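Local structure of 6-phospho-beta-d glycosidase (Streptococcus pyogenes, 5FOO) at residues A[359-365]-A[408-414]; A[1-6]-A[459-463]; A[204-208]-A[289-293]. The protein probably hydrolyses the glycosidic bond of 6-phospho-beta-glucosides as a glycoside hydrolase of family 1. The protein carries 1 engineered substitution. One frame throughout, in Å; residues are numbered along the deposited sequence.

Overall arrangement
All three contacts lie in one TIM-barrel chain of glycoside hydrolase family 1. Along the chain contact 3 closes first and contact 1 follows. Contact 2 encloses both. Contact 1 pairs strands 362-367 and 410-416, the last two of the eight-stranded parallel barrel. Contact 3 ties the end of helix 186-208 to the loop that leads into strand 293-297, the neighbour of 362-367. Contact 2 is a small surface sheet outside the barrel that holds the two chain ends together. Contacts 1 and 3 touch, with centres about 18 Å apart. Contact 2 is about 15 Å from contact 1 and about 31 Å from contact 3, centre to centre. Helix 387-405 packs on both contacts 1 and 2.

Contact 1. Residues A[359-365]-A[408-414]; sequences NIPWFLS and SNCFGYH
Trp362 and Leu364 pair in parallel with Cys410 and Tyr413, joining strands 362-367 and 410-416 of the TIM barrel. Four backbone bonds alternate between them. Trp362 N gives to Asn409 O, and Phe411 N to Trp362 O. Leu364 N then gives to Gly412 O, from above the carbonyl plane. His414 N reaches Leu364 O at 2.9 Å. The partner of Leu364 is one residue further on than an even pairing would give, a beta bulge.

Before the strands, Asn409 gives two bonds to Asn359. Asn409 ND2 gives to Asn359 O at 2.9 Å, in the carbonyl plane. Asn409 N gives to Asn359 OD1 at 2.9 Å. The indole NE1 of Trp362 meets Ser408 OG at 2.9 Å, near the ring plane. That hydroxyl is also bonded to Ala350 O. With SG anti to the backbone N (chi1 -178°), Cys410 puts its sulfur over the six-membered ring face of Trp362, 4.1 Å from the centroid.

Across the sheet, the edge of Phe363 points at the face of the His414 ring (T-shaped), planes at 90°. His414 NE2 is bonded to Ser72 OG. A water links His414 ND1 to Ser365 O, 2.7 Å from each.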
loop_
_atom_site.group_PDB
_atom_site.type_symbol
_atom_site.label_atom_id
_atom_site.label_comp_id
_atom_site.label_asym_id
_atom_site.label_seq_id
_atom_site.Cartn_x
_atom_site.Cartn_y
_atom_site.Cartn_z
ATOM N N ASN A 359 10.996 -3.125 -17.868
ATOM C CA ASN A 359 10.025 -2.064 -18.052
ATOM C C ASN A 359 8.556 -2.487 -18.080
ATOM O O ASN A 359 7.766 -1.873 -18.825
ATOM C CB ASN A 359 10.362 -1.334 -19.358
ATOM C CG ASN A 359 10.057 0.146 -19.308
ATOM O OD1 ASN A 359 9.878 0.777 -18.246
ATOM N ND2 ASN A 359 10.038 0.729 -20.475
ATOM N N ILE A 360 8.149 -3.484 -17.277
ATOM C CA ILE A 360 6.734 -3.769 -17.219
ATOM C C ILE A 360 5.850 -2.554 -16.770
ATOM O O ILE A 360 6.335 -1.579 -16.166
ATOM C CB ILE A 360 6.381 -4.937 -16.305
ATOM C CG1 ILE A 360 6.773 -4.673 -14.868
ATOM C CG2 ILE A 360 6.983 -6.253 -16.806
ATOM C CD1 ILE A 360 6.004 -5.592 -13.955
ATOM N N PRO A 361 4.541 -2.643 -17.019
ATOM C CA PRO A 361 3.755 -1.470 -16.584
ATOM C C PRO A 361 3.672 -1.293 -15.071
ATOM O O PRO A 361 3.555 -2.281 -14.327
ATOM C CB PRO A 361 2.368 -1.693 -17.213
ATOM C CG PRO A 361 2.556 -2.804 -18.236
ATOM C CD PRO A 361 3.754 -3.599 -17.825
ATOM N N TRP A 362 3.705 -0.033 -14.638
ATOM C CA TRP A 362 3.561 0.290 -13.213
ATOM C C TRP A 362 2.977 1.676 -13.068
ATOM O O TRP A 362 3.076 2.479 -13.988
ATOM C CB TRP A 362 4.938 0.187 -12.520
ATOM C CG TRP A 362 5.908 1.242 -12.974
ATOM C CD1 TRP A 362 6.664 1.207 -14.120
ATOM C CD2 TRP A 362 6.238 2.476 -12.317
ATOM N NE1 TRP A 362 7.430 2.343 -14.215
ATOM C CE2 TRP A 362 7.194 3.137 -13.128
ATOM C CE3 TRP A 362 5.820 3.097 -11.127
ATOM C CZ2 TRP A 362 7.736 4.382 -12.788
ATOM C CZ3 TRP A 362 6.353 4.329 -10.794
ATOM C CH2 TRP A 362 7.310 4.954 -11.620
ATOM N N PHE A 363 2.330 1.940 -11.942
ATOM C CA PHE A 363 1.957 3.303 -11.555
ATOM C C PHE A 363 2.346 3.676 -10.105
ATOM O O PHE A 363 2.536 2.816 -9.250
ATOM C CB PHE A 363 0.479 3.547 -11.775
ATOM C CG PHE A 363 -0.422 2.976 -10.733
ATOM C CD1 PHE A 363 -0.506 1.617 -10.520
ATOM C CD2 PHE A 363 -1.277 3.821 -9.979
ATOM C CE1 PHE A 363 -1.401 1.126 -9.603
ATOM C CE2 PHE A 363 -2.139 3.310 -9.050
ATOM C CZ PHE A 363 -2.224 1.953 -8.886
ATOM N N LEU A 364 2.482 4.965 -9.850
ATOM C CA LEU A 364 2.872 5.418 -8.532
ATOM C C LEU A 364 1.607 5.453 -7.741
ATOM O O LEU A 364 0.788 6.369 -7.878
ATOM C CB LEU A 364 3.519 6.773 -8.600
ATOM C CG LEU A 364 4.077 7.375 -7.304
ATOM C CD1 LEU A 364 4.994 6.410 -6.599
ATOM C CD2 LEU A 364 4.855 8.637 -7.648
ATOM N N SER A 365 1.451 4.449 -6.891
ATOM C CA SER A 365 0.156 4.082 -6.326
ATOM C C SER A 365 -0.164 4.733 -4.997
ATOM O O SER A 365 -1.336 4.634 -4.522
ATOM C CB SER A 365 0.061 2.535 -6.214
ATOM O OG SER A 365 1.322 2.001 -5.782
ATOM N N SER A 408 10.582 5.190 -18.781
ATOM C CA SER A 408 9.897 4.310 -17.833
ATOM C C SER A 408 8.406 4.142 -18.169
ATOM O O SER A 408 7.672 5.122 -18.376
ATOM C CB SER A 408 10.037 4.782 -16.374
ATOM O OG SER A 408 9.677 3.719 -15.498
ATOM N N ASN A 409 7.935 2.918 -18.099
ATOM C CA ASN A 409 6.575 2.593 -18.451
ATOM C C ASN A 409 5.584 2.797 -17.278
ATOM O O ASN A 409 4.933 1.864 -16.797
ATOM C CB ASN A 409 6.630 1.159 -18.939
ATOM C CG ASN A 409 5.363 0.671 -19.610
ATOM O OD1 ASN A 409 4.519 1.404 -19.992
ATOM N ND2 ASN A 409 5.254 -0.623 -19.717
ATOM N N CYS A 410 5.424 4.043 -16.882
ATOM C CA CYS A 410 4.464 4.467 -15.852
ATOM C C CYS A 410 3.119 4.942 -16.440
ATOM O O CYS A 410 3.081 5.779 -17.325
ATOM C CB CYS A 410 5.103 5.611 -15.055
ATOM S SG CYS A 410 4.041 6.168 -13.736
ATOM N N PHE A 411 2.011 4.441 -15.944
ATOM C CA PHE A 411 0.715 4.719 -16.569
ATOM C C PHE A 411 -0.191 5.463 -15.613
ATOM O O PHE A 411 -1.357 5.685 -15.941
ATOM C CB PHE A 411 0.053 3.412 -17.066
ATOM C CG PHE A 411 -0.232 2.414 -15.966
ATOM C CD1 PHE A 411 -1.372 2.539 -15.161
ATOM C CD2 PHE A 411 0.660 1.371 -15.699
ATOM C CE1 PHE A 411 -1.651 1.627 -14.134
ATOM C CE2 PHE A 411 0.364 0.424 -14.712
ATOM C CZ PHE A 411 -0.790 0.564 -13.920
ATOM N N GLY A 412 0.302 5.892 -14.440
ATOM C CA GLY A 412 -0.604 6.615 -13.512
ATOM C C GLY A 412 -0.024 7.150 -12.211
ATOM O O GLY A 412 1.096 6.803 -11.859
ATOM N N TYR A 413 -0.814 7.978 -11.508
ATOM C CA TYR A 413 -0.401 8.629 -10.265
ATOM C C TYR A 413 -1.611 8.766 -9.360
ATOM O O TYR A 413 -2.643 9.317 -9.731
ATOM C CB TYR A 413 0.155 9.979 -10.604
ATOM C CG TYR A 413 0.583 10.799 -9.418
ATOM C CD1 TYR A 413 1.765 10.534 -8.729
ATOM C CD2 TYR A 413 -0.183 11.838 -8.982
ATOM C CE1 TYR A 413 2.152 11.320 -7.672
ATOM C CE2 TYR A 413 0.208 12.607 -7.937
ATOM C CZ TYR A 413 1.355 12.354 -7.274
ATOM O OH TYR A 413 1.652 13.178 -6.202
ATOM N N HIS A 414 -1.512 8.181 -8.185
ATOM C CA HIS A 414 -2.555 8.223 -7.192
ATOM C C HIS A 414 -1.972 8.960 -5.918
ATOM O O HIS A 414 -0.995 8.546 -5.323
ATOM C CB HIS A 414 -3.040 6.785 -6.854
ATOM C CG HIS A 414 -4.173 6.287 -7.695
ATOM N ND1 HIS A 414 -4.892 5.161 -7.374
ATOM C CD2 HIS A 414 -4.745 6.786 -8.824
ATOM C CE1 HIS A 414 -5.848 4.977 -8.270
ATOM N NE2 HIS A 414 -5.773 5.957 -9.161
HETATM O O HOH W 1 -3.385 3.465 -5.844
#

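Contact 2. Residues A[1-6]-A[459-463]; sequences MLAFPK and HNRLI
Segments 1-6 and 459-463 run antiparallel, their end-to-end directions 168° apart, with Leu2 opposite Leu462 as a hydrogen-bonded pair and Ala3 opposite Arg461 as a non-hydrogen-bonded one. This two-stranded antiparallel sheet brings together the first and the last modelled residues of the TIM-barrel chain. It lies at the surface, apart from the barrel strands.

Leu2 N gives to Leu462 O at 3.2 Å, and Leu462 N returns a bond to Leu2 O. The terminal Met1 N adds only a weak bond to the same Leu462 O. Past Ala3, Phe4 N gives to Asn460 O at 3.0 Å, a nearly straight bond.

Asn460 is the first residue to leave helical geometry after helix 448-459, and its phi is positive. Its CG lies opposite the backbone N (chi1 -153°), and the amide reaches along the other segment. ND2 gives to Pro5 O at 2.9 Å. The oxygen lies in the amide plane of Asn460, but ND2 sits well above the plane of the Pro5 carbonyl. The other end of the amide is also held, because OD1 accepts from Trp10 NE1.

The apolar side chains collect on the face of Leu2 and Leu462. Leu2 CD2 meets Leu462 CD1 at 3.8 Å. Phe4 turns the edge of its ring to Leu462, with CE1 4.1 Å from Leu462 CG. The ring also meets Trp10 and His401 edge-to-face. Helix 387-405 packs against this cluster through His401 on Leu2, Leu397 on Phe4 and Thr398 on Leu462, and Leu462 also touches Trp452 and Val456 of helix 448-459. At the chain ends, the CD1 end of Ile463 touches Leu2 CD2 at 4.0 Å.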
loop_
_atom_site.group_PDB
_atom_site.type_symbol
_atom_site.label_atom_id
_atom_site.label_comp_id
_atom_site.label_asym_id
_atom_site.label_seq_id
_atom_site.Cartn_x
_atom_site.Cartn_y
_atom_site.Cartn_z
ATOM N N MET A 1 2.991 22.742 -19.841
ATOM C CA MET A 1 4.432 22.532 -20.176
ATOM C C MET A 1 4.947 21.081 -19.947
ATOM O O MET A 1 5.763 20.646 -20.714
ATOM C CB MET A 1 5.341 23.531 -19.465
ATOM C CG MET A 1 6.703 23.665 -20.163
ATOM S SD MET A 1 8.104 24.326 -19.200
ATOM C CE MET A 1 7.928 23.568 -17.569
ATOM N N LEU A 2 4.507 20.336 -18.929
ATOM C CA LEU A 2 4.906 18.895 -18.766
ATOM C C LEU A 2 3.681 18.014 -19.015
ATOM O O LEU A 2 2.811 17.820 -18.134
ATOM C CB LEU A 2 5.463 18.632 -17.336
ATOM C CG LEU A 2 6.951 18.723 -17.023
ATOM C CD1 LEU A 2 7.670 19.774 -17.848
ATOM C CD2 LEU A 2 7.183 18.911 -15.518
ATOM N N ALA A 3 3.565 17.504 -20.227
ATOM C CA ALA A 3 2.394 16.757 -20.594
ATOM C C ALA A 3 2.552 15.232 -20.286
ATOM O O ALA A 3 3.556 14.626 -20.590
ATOM C CB ALA A 3 2.087 16.994 -22.064
ATOM N N PHE A 4 1.497 14.601 -19.783
ATOM C CA PHE A 4 1.550 13.183 -19.400
ATOM C C PHE A 4 0.993 12.277 -20.502
ATOM O O PHE A 4 0.310 12.774 -21.399
ATOM C CB PHE A 4 0.831 13.024 -18.028
ATOM C CG PHE A 4 1.702 13.432 -16.866
ATOM C CD1 PHE A 4 1.852 14.768 -16.532
ATOM C CD2 PHE A 4 2.429 12.482 -16.159
ATOM C CE1 PHE A 4 2.678 15.149 -15.478
ATOM C CE2 PHE A 4 3.262 12.851 -15.144
ATOM C CZ PHE A 4 3.391 14.183 -14.799
ATOM N N PRO A 5 1.257 10.956 -20.430
ATOM C CA PRO A 5 0.752 10.065 -21.474
ATOM C C PRO A 5 -0.752 10.061 -21.591
ATOM O O PRO A 5 -1.455 10.439 -20.664
ATOM C CB PRO A 5 1.272 8.674 -21.027
ATOM C CG PRO A 5 2.527 8.972 -20.270
ATOM C CD PRO A 5 2.258 10.278 -19.575
ATOM N N LYS A 6 -1.265 9.640 -22.739
ATOM C CA LYS A 6 -2.688 9.627 -22.926
ATOM C C LYS A 6 -3.210 8.514 -22.040
ATOM O O LYS A 6 -2.567 7.519 -21.860
ATOM C CB LYS A 6 -3.085 9.404 -24.406
ATOM C CG LYS A 6 -3.602 10.677 -25.085
ATOM C CD LYS A 6 -2.933 10.963 -26.414
ATOM C CE LYS A 6 -3.270 9.911 -27.463
ATOM N NZ LYS A 6 -2.330 9.966 -28.624
ATOM N N HIS A 459 -6.291 18.722 -17.379
ATOM C CA HIS A 459 -5.472 19.115 -18.519
ATOM C C HIS A 459 -4.389 18.097 -18.886
ATOM O O HIS A 459 -3.716 18.255 -19.910
ATOM C CB HIS A 459 -4.899 20.498 -18.306
ATOM C CG HIS A 459 -5.956 21.552 -18.215
ATOM N ND1 HIS A 459 -5.723 22.805 -17.677
ATOM C CD2 HIS A 459 -7.256 21.542 -18.602
ATOM C CE1 HIS A 459 -6.835 23.519 -17.740
ATOM N NE2 HIS A 459 -7.776 22.775 -18.301
ATOM N N ASN A 460 -4.234 17.063 -18.060
ATOM C CA ASN A 460 -3.221 16.040 -18.258
ATOM C C ASN A 460 -1.825 16.595 -18.338
ATOM O O ASN A 460 -1.018 16.133 -19.122
ATOM C CB ASN A 460 -3.560 15.140 -19.465
ATOM C CG ASN A 460 -2.957 13.740 -19.329
ATOM O OD1 ASN A 460 -2.786 13.226 -18.216
ATOM N ND2 ASN A 460 -2.571 13.146 -20.450
ATOM N N ARG A 461 -1.529 17.573 -17.482
ATOM C CA ARG A 461 -0.224 18.228 -17.463
ATOM C C ARG A 461 0.012 19.102 -16.207
ATOM O O ARG A 461 -0.927 19.474 -15.489
ATOM C CB ARG A 461 -0.076 19.132 -18.712
ATOM C CG ARG A 461 -0.943 20.404 -18.621
ATOM C CD ARG A 461 -1.127 21.031 -19.992
ATOM N NE ARG A 461 -1.625 22.386 -19.838
ATOM C CZ ARG A 461 -1.923 23.186 -20.855
ATOM N NH1 ARG A 461 -1.723 22.789 -22.072
ATOM N NH2 ARG A 461 -2.355 24.404 -20.647
ATOM N N LEU A 462 1.274 19.438 -15.991
ATOM C CA LEU A 462 1.723 20.367 -14.949
ATOM C C LEU A 462 2.294 21.696 -15.512
ATOM O O LEU A 462 2.867 21.670 -16.582
ATOM C CB LEU A 462 2.944 19.763 -14.280
ATOM C CG LEU A 462 2.948 18.621 -13.335
ATOM C CD1 LEU A 462 4.395 18.231 -13.082
ATOM C CD2 LEU A 462 2.329 19.049 -12.041
ATOM N N ILE A 463 2.305 22.748 -14.670
ATOM C CA ILE A 463 3.016 24.081 -14.810
ATOM C C ILE A 463 2.455 24.768 -16.017
ATOM O O ILE A 463 1.239 24.770 -16.177
ATOM C CB ILE A 463 4.615 24.135 -14.876
ATOM C CG1 ILE A 463 5.363 22.884 -14.312
ATOM C CG2 ILE A 463 5.119 25.430 -14.187
ATOM C CD1 ILE A 463 6.878 22.820 -14.560
#

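Contact 3. Residues A[204-208]-A[289-293]; sequences IQAYR and NRVDY
Arg208 reaches from the last turn of helix 186-208 to the Arg290 carbonyl and the Asp292 carboxylate. Its CG is opposite the carbonyl carbon (chi1 -64°), and the chain is extended from CG to NE. This carries the guanidinium across to the loop. There NH2 bonds to both partners. It gives to Arg290 O at 2.8 Å, nearly in line with the carbonyl bond. The oxygen is tilted out of the guanidinium plane, and the bond is bent, 142° at the hydrogen.

The same NH2 makes a salt bridge to Asp292 OD1 at 3.0 Å, weak as a hydrogen bond. Arg208 and Asp292 point at each other from opposite directions. The carboxylate comes to the edge of the guanidinium, with the two planes 54° apart. Water 3 completes the link: it accepts from Arg208 NE and donates to Asp292 OD2. That carboxylate oxygen also accepts from the backbone N of Ile219. Water 2 accepts from both Arg208 NH1 and Arg290 N.

In the TIM barrel this loop connects helix 280-288 to strand 293-297. Asp292, just before strand 293-297, bonds both Ile219 of the adjacent strand 218-224 and Arg208 of helix 186-208. The Asp292 and Ile219 backbones are bonded to each other as well.

Ile204, one helical turn before Arg208, packs against the guanidinium. Its CG2 lies 3.3 Å above the guanidinium plane, toward the rim, and so lines one face of the group. Its CG1 branch runs opposite the carbonyl carbon and takes CD1 to the loop backbone. There CD1 meets Arg290 C at 3.8 Å and Val291 CG1 at 4.0 Å. On the far side of the loop, Val291 packs on Ile360. Nearer the helix, the side chain of Asn289 lies against CA and CB of Gln205.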
loop_
_atom_site.group_PDB
_atom_site.type_symbol
_atom_site.label_atom_id
_atom_site.label_comp_id
_atom_site.label_asym_id
_atom_site.label_seq_id
_atom_site.Cartn_x
_atom_site.Cartn_y
_atom_site.Cartn_z
ATOM N N ILE A 204 -3.239 -14.756 -8.078
ATOM C CA ILE A 204 -3.059 -14.552 -9.517
ATOM C C ILE A 204 -3.499 -15.756 -10.309
ATOM O O ILE A 204 -4.217 -15.598 -11.283
ATOM C CB ILE A 204 -1.621 -14.130 -9.860
ATOM C CG1 ILE A 204 -1.369 -12.698 -9.340
ATOM C CG2 ILE A 204 -1.356 -14.236 -11.357
ATOM C CD1 ILE A 204 0.117 -12.294 -9.399
ATOM N N GLN A 205 -3.153 -16.955 -9.859
ATOM C CA GLN A 205 -3.623 -18.145 -10.532
ATOM C C GLN A 205 -5.145 -18.132 -10.527
ATOM O O GLN A 205 -5.750 -18.421 -11.559
ATOM C CB GLN A 205 -3.104 -19.421 -9.893
ATOM C CG GLN A 205 -3.505 -20.764 -10.549
ATOM C CD GLN A 205 -2.908 -21.925 -9.788
ATOM O OE1 GLN A 205 -2.114 -22.698 -10.323
ATOM N NE2 GLN A 205 -3.189 -21.981 -8.506
ATOM N N ALA A 206 -5.759 -17.844 -9.376
ATOM C CA ALA A 206 -7.200 -17.954 -9.230
ATOM C C ALA A 206 -7.890 -16.948 -10.145
ATOM O O ALA A 206 -8.913 -17.270 -10.738
ATOM C CB ALA A 206 -7.648 -17.787 -7.779
ATOM N N TYR A 207 -7.283 -15.761 -10.320
ATOM C CA TYR A 207 -7.877 -14.728 -11.113
ATOM C C TYR A 207 -7.936 -15.238 -12.563
ATOM O O TYR A 207 -8.966 -15.087 -13.244
ATOM C CB TYR A 207 -7.071 -13.408 -11.031
ATOM C CG TYR A 207 -7.635 -12.350 -11.963
ATOM C CD1 TYR A 207 -8.866 -11.812 -11.685
ATOM C CD2 TYR A 207 -6.972 -11.948 -13.151
ATOM C CE1 TYR A 207 -9.443 -10.869 -12.515
ATOM C CE2 TYR A 207 -7.551 -11.014 -14.002
ATOM C CZ TYR A 207 -8.811 -10.500 -13.687
ATOM O OH TYR A 207 -9.474 -9.560 -14.424
ATOM N N ARG A 208 -6.814 -15.807 -13.017
ATOM C CA ARG A 208 -6.648 -16.194 -14.426
ATOM C C ARG A 208 -7.440 -17.431 -14.859
ATOM O O ARG A 208 -7.829 -17.519 -16.007
ATOM C CB ARG A 208 -5.204 -16.300 -14.808
ATOM C CG ARG A 208 -4.556 -14.951 -14.695
ATOM C CD ARG A 208 -3.134 -15.038 -15.100
ATOM N NE ARG A 208 -2.463 -13.759 -15.096
ATOM C CZ ARG A 208 -1.162 -13.607 -14.791
ATOM N NH1 ARG A 208 -0.388 -14.652 -14.538
ATOM N NH2 ARG A 208 -0.623 -12.405 -14.802
ATOM N N ASN A 289 3.014 -17.669 -12.030
ATOM C CA ASN A 289 1.890 -16.772 -11.696
ATOM C C ASN A 289 2.449 -15.480 -11.175
ATOM O O ASN A 289 2.606 -15.285 -9.944
ATOM C CB ASN A 289 1.004 -17.426 -10.692
ATOM C CG ASN A 289 0.311 -18.656 -11.248
ATOM O OD1 ASN A 289 0.712 -19.828 -11.050
ATOM N ND2 ASN A 289 -0.732 -18.402 -11.927
ATOM N N ARG A 290 2.841 -14.650 -12.135
ATOM C CA ARG A 290 3.511 -13.373 -11.884
ATOM C C ARG A 290 2.593 -12.183 -12.325
ATOM O O ARG A 290 1.615 -12.354 -13.041
ATOM C CB ARG A 290 4.838 -13.343 -12.646
ATOM C CG ARG A 290 5.748 -14.546 -12.383
ATOM C CD ARG A 290 6.909 -14.639 -13.413
ATOM N NE ARG A 290 6.381 -14.913 -14.778
ATOM C CZ ARG A 290 6.406 -14.076 -15.814
ATOM N NH1 ARG A 290 7.017 -12.885 -15.741
ATOM N NH2 ARG A 290 5.849 -14.463 -16.968
ATOM N N VAL A 291 2.924 -10.982 -11.890
ATOM C CA VAL A 291 2.023 -9.849 -12.048
ATOM C C VAL A 291 1.916 -9.378 -13.502
ATOM O O VAL A 291 2.843 -9.542 -14.240
ATOM C CB VAL A 291 2.469 -8.665 -11.179
ATOM C CG1 VAL A 291 2.494 -9.043 -9.684
ATOM C CG2 VAL A 291 3.785 -8.068 -11.669
ATOM N N ASP A 292 0.801 -8.770 -13.890
ATOM C CA ASP A 292 0.671 -8.031 -15.222
ATOM C C ASP A 292 1.285 -6.654 -15.105
ATOM O O ASP A 292 1.806 -6.079 -16.056
ATOM C CB ASP A 292 -0.814 -7.854 -15.546
ATOM C CG ASP A 292 -1.490 -9.161 -15.713
ATOM O OD1 ASP A 292 -0.889 -9.901 -16.482
ATOM O OD2 ASP A 292 -2.555 -9.502 -15.118
ATOM N N TYR A 293 1.220 -6.110 -13.898
ATOM C CA TYR A 293 1.655 -4.763 -13.633
ATOM C C TYR A 293 1.830 -4.536 -12.120
ATOM O O TYR A 293 1.502 -5.420 -11.312
ATOM C CB TYR A 293 0.690 -3.746 -14.267
ATOM C CG TYR A 293 -0.740 -3.700 -13.866
ATOM C CD1 TYR A 293 -1.273 -4.470 -12.868
ATOM C CD2 TYR A 293 -1.595 -2.787 -14.506
ATOM C CE1 TYR A 293 -2.585 -4.382 -12.511
ATOM C CE2 TYR A 293 -2.926 -2.702 -14.174
ATOM C CZ TYR A 293 -3.399 -3.465 -13.139
ATOM O OH TYR A 293 -4.721 -3.388 -12.792
HETATM O O HOH W 2 2.619 -14.735 -14.913
HETATM O O HOH W 3 -4.068 -11.622 -15.677
#